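Local coordinates for Udp-n-acetylglucosamine pyrophosphorylase (Trypanosoma brucei, PDB 4BQH), which probably catalyses the transfer of a uridylyl group from UTP to N-acetyl-alpha-D-glucosamine 1-phosphate, giving UDP-N-acetylglucosamine and diphosphate, at residues Val104-Ile109 / Glu160-Ile165; His151-Arg156 / Ser505-Val510. All coordinates share one frame; numbering follows the deposited sequence.

Contact 1: residues Val104-Ile109 / Glu160-Ile165; sequences VGYKAI and EIAESI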
loop_
_atom_site.group_PDB
_atom_site.type_symbol
_atom_site.label_atom_id
_atom_site.label_comp_id
_atom_site.label_asym_id
_atom_site.label_seq_id
_atom_site.Cartn_x
_atom_site.Cartn_y
_atom_site.Cartn_z
ATOM N N VAL A 104 -16.998 -13.251 -6.867
ATOM C CA VAL A 104 -16.059 -13.149 -7.995
ATOM C C VAL A 104 -14.617 -12.993 -7.486
ATOM O O VAL A 104 -13.693 -13.622 -7.995
ATOM C CB VAL A 104 -16.418 -11.978 -8.944
ATOM C CG1 VAL A 104 -15.361 -11.794 -10.033
ATOM C CG2 VAL A 104 -17.781 -12.225 -9.587
ATOM N N GLY A 105 -14.448 -12.117 -6.502
ATOM C CA GLY A 105 -13.127 -11.904 -5.908
ATOM C C GLY A 105 -12.571 -13.171 -5.278
ATOM O O GLY A 105 -11.388 -13.482 -5.433
ATOM N N TYR A 106 -13.404 -13.909 -4.553
ATOM C CA TYR A 106 -12.932 -15.162 -3.965
ATOM C C TYR A 106 -12.520 -16.222 -4.995
ATOM O O TYR A 106 -11.576 -16.988 -4.758
ATOM C CB TYR A 106 -13.925 -15.730 -2.941
ATOM C CG TYR A 106 -13.843 -15.076 -1.572
ATOM C CD1 TYR A 106 -12.640 -15.050 -0.850
ATOM C CD2 TYR A 106 -14.964 -14.500 -0.993
ATOM C CE1 TYR A 106 -12.565 -14.453 0.404
ATOM C CE2 TYR A 106 -14.896 -13.903 0.275
ATOM C CZ TYR A 106 -13.697 -13.888 0.959
ATOM O OH TYR A 106 -13.636 -13.293 2.223
ATOM N N LYS A 107 -13.216 -16.283 -6.128
ATOM C CA LYS A 107 -12.821 -17.231 -7.175
ATOM C C LYS A 107 -11.412 -16.861 -7.667
ATOM O O LYS A 107 -10.574 -17.748 -7.904
ATOM C CB LYS A 107 -13.860 -17.249 -8.321
ATOM C CG LYS A 107 -13.428 -17.887 -9.633
ATOM C CD LYS A 107 -14.390 -17.626 -10.824
ATOM C CE LYS A 107 -15.198 -16.308 -10.718
ATOM N NZ LYS A 107 -15.351 -15.456 -11.959
ATOM N N ALA A 108 -11.141 -15.571 -7.825
ATOM C CA ALA A 108 -9.816 -15.150 -8.304
ATOM C C ALA A 108 -8.725 -15.455 -7.274
ATOM O O ALA A 108 -7.608 -15.795 -7.629
ATOM C CB ALA A 108 -9.827 -13.653 -8.665
ATOM N N ILE A 109 -9.027 -15.276 -5.992
ATOM C CA ILE A 109 -8.072 -15.655 -4.940
ATOM C C ILE A 109 -7.761 -17.167 -5.013
ATOM O O ILE A 109 -6.580 -17.575 -4.974
ATOM C CB ILE A 109 -8.584 -15.217 -3.541
ATOM C CG1 ILE A 109 -8.523 -13.685 -3.455
ATOM C CG2 ILE A 109 -7.723 -15.822 -2.434
ATOM C CD1 ILE A 109 -9.305 -13.135 -2.270
ATOM N N GLU A 160 -8.300 -18.996 3.302
ATOM C CA GLU A 160 -9.175 -20.003 3.935
ATOM C C GLU A 160 -10.635 -19.854 3.509
ATOM O O GLU A 160 -11.296 -20.867 3.218
ATOM C CB GLU A 160 -9.007 -19.919 5.463
ATOM C CG GLU A 160 -9.799 -20.929 6.273
ATOM C CD GLU A 160 -9.683 -20.682 7.772
ATOM O OE1 GLU A 160 -9.166 -19.611 8.192
ATOM O OE2 GLU A 160 -10.099 -21.577 8.535
ATOM N N ILE A 161 -11.150 -18.619 3.453
ATOM C CA ILE A 161 -12.534 -18.402 3.001
ATOM C C ILE A 161 -12.703 -18.785 1.521
ATOM O O ILE A 161 -13.677 -19.460 1.165
ATOM C CB ILE A 161 -13.030 -16.946 3.257
ATOM C CG1 ILE A 161 -13.034 -16.622 4.769
ATOM C CG2 ILE A 161 -14.437 -16.754 2.700
ATOM C CD1 ILE A 161 -13.178 -15.134 5.065
ATOM N N ALA A 162 -11.746 -18.384 0.673
ATOM C CA ALA A 162 -11.782 -18.745 -0.746
ATOM C C ALA A 162 -11.901 -20.281 -0.904
ATOM O O ALA A 162 -12.712 -20.765 -1.717
ATOM C CB ALA A 162 -10.540 -18.213 -1.466
ATOM N N GLU A 163 -11.137 -21.024 -0.096
ATOM C CA GLU A 163 -11.132 -22.502 -0.139
ATOM C C GLU A 163 -12.467 -23.087 0.326
ATOM O O GLU A 163 -12.969 -24.087 -0.235
ATOM C CB GLU A 163 -9.983 -23.060 0.718
ATOM C CG GLU A 163 -8.613 -22.933 0.084
ATOM C CD GLU A 163 -7.459 -23.000 1.081
ATOM O OE1 GLU A 163 -7.681 -23.290 2.279
ATOM O OE2 GLU A 163 -6.309 -22.776 0.672
ATOM N N SER A 164 -13.040 -22.480 1.360
ATOM C CA SER A 164 -14.334 -22.912 1.888
ATOM C C SER A 164 -15.455 -22.743 0.857
ATOM O O SER A 164 -16.381 -23.556 0.804
ATOM C CB SER A 164 -14.681 -22.164 3.188
ATOM O OG SER A 164 -15.279 -20.903 2.887
ATOM N N ILE A 165 -15.370 -21.692 0.038
ATOM C CA ILE A 165 -16.366 -21.425 -0.994
ATOM C C ILE A 165 -16.190 -22.361 -2.198
ATOM O O ILE A 165 -17.175 -22.874 -2.731
ATOM C CB ILE A 165 -16.312 -19.963 -1.481
ATOM C CG1 ILE A 165 -16.757 -19.008 -0.361
ATOM C CG2 ILE A 165 -17.198 -19.772 -2.710
ATOM C CD1 ILE A 165 -16.324 -17.572 -0.610
HETATM O O HOH W 1 -13.466 -19.259 -3.972
#

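Contact 2: residues His151-Arg156 / Ser505-Val510; sequences HCEKIR and SPLVSV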
loop_
_atom_site.group_PDB
_atom_site.type_symbol
_atom_site.label_atom_id
_atom_site.label_comp_id
_atom_site.label_asym_id
_atom_site.label_seq_id
_atom_site.Cartn_x
_atom_site.Cartn_y
_atom_site.Cartn_z
ATOM N N HIS A 151 -1.005 -8.322 8.693
ATOM C CA HIS A 151 -1.165 -8.424 7.230
ATOM C C HIS A 151 -1.172 -9.850 6.758
ATOM O O HIS A 151 -2.043 -10.231 5.971
ATOM C CB HIS A 151 -0.111 -7.630 6.461
ATOM C CG HIS A 151 -0.596 -6.270 5.989
ATOM N ND1 HIS A 151 -0.904 -5.277 6.853
ATOM C CD2 HIS A 151 -0.792 -5.757 4.713
ATOM C CE1 HIS A 151 -1.303 -4.164 6.154
ATOM N NE2 HIS A 151 -1.243 -4.456 4.853
ATOM N N CYS A 152 -0.227 -10.655 7.240
ATOM C CA CYS A 152 -0.118 -12.048 6.803
ATOM C C CYS A 152 -1.298 -12.895 7.275
ATOM O O CYS A 152 -1.755 -13.794 6.560
ATOM C CB CYS A 152 1.206 -12.659 7.263
ATOM S SG CYS A 152 2.653 -11.877 6.503
ATOM N N GLU A 153 -1.799 -12.607 8.472
ATOM C CA GLU A 153 -2.950 -13.319 8.972
ATOM C C GLU A 153 -4.204 -12.970 8.188
ATOM O O GLU A 153 -5.054 -13.825 7.967
ATOM C CB GLU A 153 -3.139 -13.038 10.463
ATOM C CG GLU A 153 -2.124 -13.785 11.288
ATOM C CD GLU A 153 -2.295 -13.586 12.789
ATOM O OE1 GLU A 153 -3.231 -12.885 13.219
ATOM O OE2 GLU A 153 -1.468 -14.154 13.532
ATOM N N LYS A 154 -4.317 -11.719 7.720
ATOM C CA LYS A 154 -5.441 -11.370 6.858
ATOM C C LYS A 154 -5.381 -12.185 5.557
ATOM O O LYS A 154 -6.401 -12.685 5.095
ATOM C CB LYS A 154 -5.467 -9.864 6.561
ATOM C CG LYS A 154 -5.875 -9.023 7.779
ATOM C CD LYS A 154 -5.670 -7.521 7.535
ATOM C CE LYS A 154 -6.244 -6.688 8.684
ATOM N NZ LYS A 154 -5.977 -5.220 8.458
ATOM N N ILE A 155 -4.184 -12.362 5.007
ATOM C CA ILE A 155 -4.051 -13.151 3.773
ATOM C C ILE A 155 -4.476 -14.583 4.057
ATOM O O ILE A 155 -5.255 -15.169 3.293
ATOM C CB ILE A 155 -2.609 -13.143 3.255
ATOM C CG1 ILE A 155 -2.284 -11.748 2.712
ATOM C CG2 ILE A 155 -2.384 -14.242 2.197
ATOM C CD1 ILE A 155 -0.853 -11.566 2.272
ATOM N N ARG A 156 -3.957 -15.142 5.143
ATOM C CA ARG A 156 -4.323 -16.538 5.505
ATOM C C ARG A 156 -5.831 -16.721 5.647
ATOM O O ARG A 156 -6.407 -17.731 5.197
ATOM C CB ARG A 156 -3.593 -16.963 6.785
ATOM C CG ARG A 156 -2.117 -17.270 6.538
ATOM C CD ARG A 156 -1.305 -17.285 7.813
ATOM N NE ARG A 156 -1.794 -18.365 8.669
ATOM C CZ ARG A 156 -1.617 -18.413 9.980
ATOM N NH1 ARG A 156 -0.915 -17.466 10.609
ATOM N NH2 ARG A 156 -2.140 -19.423 10.653
ATOM N N SER A 505 -9.187 -11.219 16.248
ATOM C CA SER A 505 -8.060 -11.681 15.466
ATOM C C SER A 505 -8.449 -11.821 14.004
ATOM O O SER A 505 -9.544 -12.259 13.722
ATOM C CB SER A 505 -7.606 -13.062 15.963
ATOM O OG SER A 505 -6.552 -13.523 15.146
ATOM N N PRO A 506 -7.541 -11.446 13.080
ATOM C CA PRO A 506 -7.869 -11.695 11.662
ATOM C C PRO A 506 -7.996 -13.172 11.339
ATOM O O PRO A 506 -8.660 -13.514 10.368
ATOM C CB PRO A 506 -6.697 -11.076 10.889
ATOM C CG PRO A 506 -5.958 -10.227 11.853
ATOM C CD PRO A 506 -6.279 -10.706 13.251
ATOM N N LEU A 507 -7.368 -14.043 12.130
ATOM C CA LEU A 507 -7.529 -15.499 11.926
ATOM C C LEU A 507 -8.948 -15.972 12.243
ATOM O O LEU A 507 -9.394 -17.034 11.761
ATOM C CB LEU A 507 -6.467 -16.280 12.726
ATOM C CG LEU A 507 -5.024 -16.059 12.265
ATOM C CD1 LEU A 507 -4.022 -16.827 13.118
ATOM C CD2 LEU A 507 -4.806 -16.370 10.783
ATOM N N VAL A 508 -9.683 -15.169 13.007
ATOM C CA VAL A 508 -11.117 -15.402 13.211
ATOM C C VAL A 508 -12.000 -14.758 12.145
ATOM O O VAL A 508 -12.871 -15.423 11.569
ATOM C CB VAL A 508 -11.582 -14.952 14.618
ATOM C CG1 VAL A 508 -13.072 -15.168 14.794
ATOM C CG2 VAL A 508 -10.813 -15.746 15.665
ATOM N N SER A 509 -11.781 -13.470 11.889
ATOM C CA SER A 509 -12.679 -12.712 11.017
ATOM C C SER A 509 -11.928 -11.607 10.322
ATOM O O SER A 509 -11.165 -10.886 10.965
ATOM C CB SER A 509 -13.777 -12.060 11.850
ATOM O OG SER A 509 -14.850 -11.646 11.054
ATOM N N VAL A 510 -12.174 -11.456 9.011
ATOM C CA VAL A 510 -11.642 -10.302 8.273
ATOM C C VAL A 510 -12.752 -9.390 7.773
ATOM O O VAL A 510 -12.473 -8.252 7.372
ATOM C CB VAL A 510 -10.774 -10.707 7.054
ATOM C CG1 VAL A 510 -9.387 -11.175 7.493
ATOM C CG2 VAL A 510 -11.495 -11.734 6.178
#

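Contact 1: residues Val104-Ile109 / Glu160-Ile165
Two helices of the GT-A nucleotidyltransferase domain, 95-110 and 147-166, meet where Tyr106 lays its ring across Ile161, Ala162 and Ile165. Over one face of the ring sits the CG2 methyl of Ile161, 3.8 Å from the ring centroid and 27° off its normal, a CH-pi contact displaced toward the hydroxyl end. The other branch of Ile161 reaches farther out, bringing CD1 to 3.4 Å from Tyr106 OH. At the near end of the ring, CD1 of Ile165 comes in obliquely, 3.4 Å from Tyr106 CD2, the two side chains running roughly at right angles.

The axes of the two short segments pass 8.7 Å apart at a crossing angle of -101°, so the helices touch over a small patch. This nearly perpendicular packing of helices that lead into the parallel strands 114-119 and 175-180 is suited by a small residue where the backbones come nearest: Ala162 CB lies 3.7 Å from Tyr106 O and 3.8 Å from Ile109 CG2. Because CG2 of Ile109 stands anti to the backbone N (CG1 at chi1 -70°), that methyl rather than the longer branch meets the alanine. A water donates to Ala162 O and, weakly, to Tyr106 O, joining the two backbones. Tyrosine suits this apolar seam because its flat ring spans three residues while its hydroxyl ends at a polar partner, Arg158 NH1, to which it is hydrogen-bonded.

Contact 2: residues His151-Arg156 / Ser505-Val510
The side chain of Glu153 runs crosswise to that of Leu507 where helix 147-166 packs on the loop that follows strand 501-504. The glutamate presents its whole length to the leucine. Its CB lies 3.7 Å from Leu507 CD2, and CG rests against the same methyl and against Leu507 CG. At the carboxylate, Glu153 CD is 3.7 Å from Leu507 CD1, with OE2 close to that methyl too, while OE1 comes 3.7 Å from Pro506 CD. The chain can run across the leucine in this way because it is extended beyond CG (chi2 -178°). Its charge is met outside the two segments, by a salt bridge from OE1 to Lys145 NZ, so a buried acid can serve here as an apolar stem with an answered end.

Arg156 meets the same methyl end of Leu507 from another direction. A bend at chi3 (63°) turns its guanidinium so that Leu507 CD2 sits over the centre of one face, 3.9 Å from Arg156 CZ; NH1 meanwhile is hydrogen-bonded to Phe198 O. Leucine suits the place, its two methyls serving both charged side chains. Lys154 offers its aliphatic part alone: CG is 3.8 Å from Pro506 CB and near Val510 CG1, and the extended chain then leads NZ away to Ala286 O.

The loop holds its own shape. Ser505 OG accepts from Leu507 N at 3.2 Å in an ST turn and is also hydrogen-bonded to Glu541 OE2; Pro506, with no backbone N-H to satisfy, fits the second position of that turn. Beneath the helix, Cys152 and Ile155 pack on Leu176 of strand 175-180; on the loop side, Ser505 is paired through its backbone with Ile536 of strand 533-536, so helix 147-166 lies between the central sheet and the C-terminal region.

In the fold
After the N-terminal helices the chain reaches helix 95-110, passes through strand 114-119 and later enters helix 147-166, whose C-terminal part returns to 95-110 in contact 1, closing a loop with 50 residues between the segments. Contact 2 starts earlier on that same helix, at 151-156, and closes only after 348 further residues, at the loop that follows strand 501-504. Since 151-156 lies inside the span of contact 1 and 505-510 beyond it, the two closures cross. Their centres are 14 Å apart, and they meet where Ile161 CD1 packs 4.0 Å from Val510 CG2. Helix 147-166 thus joins helix 95-110 to the C-terminal part of the chain.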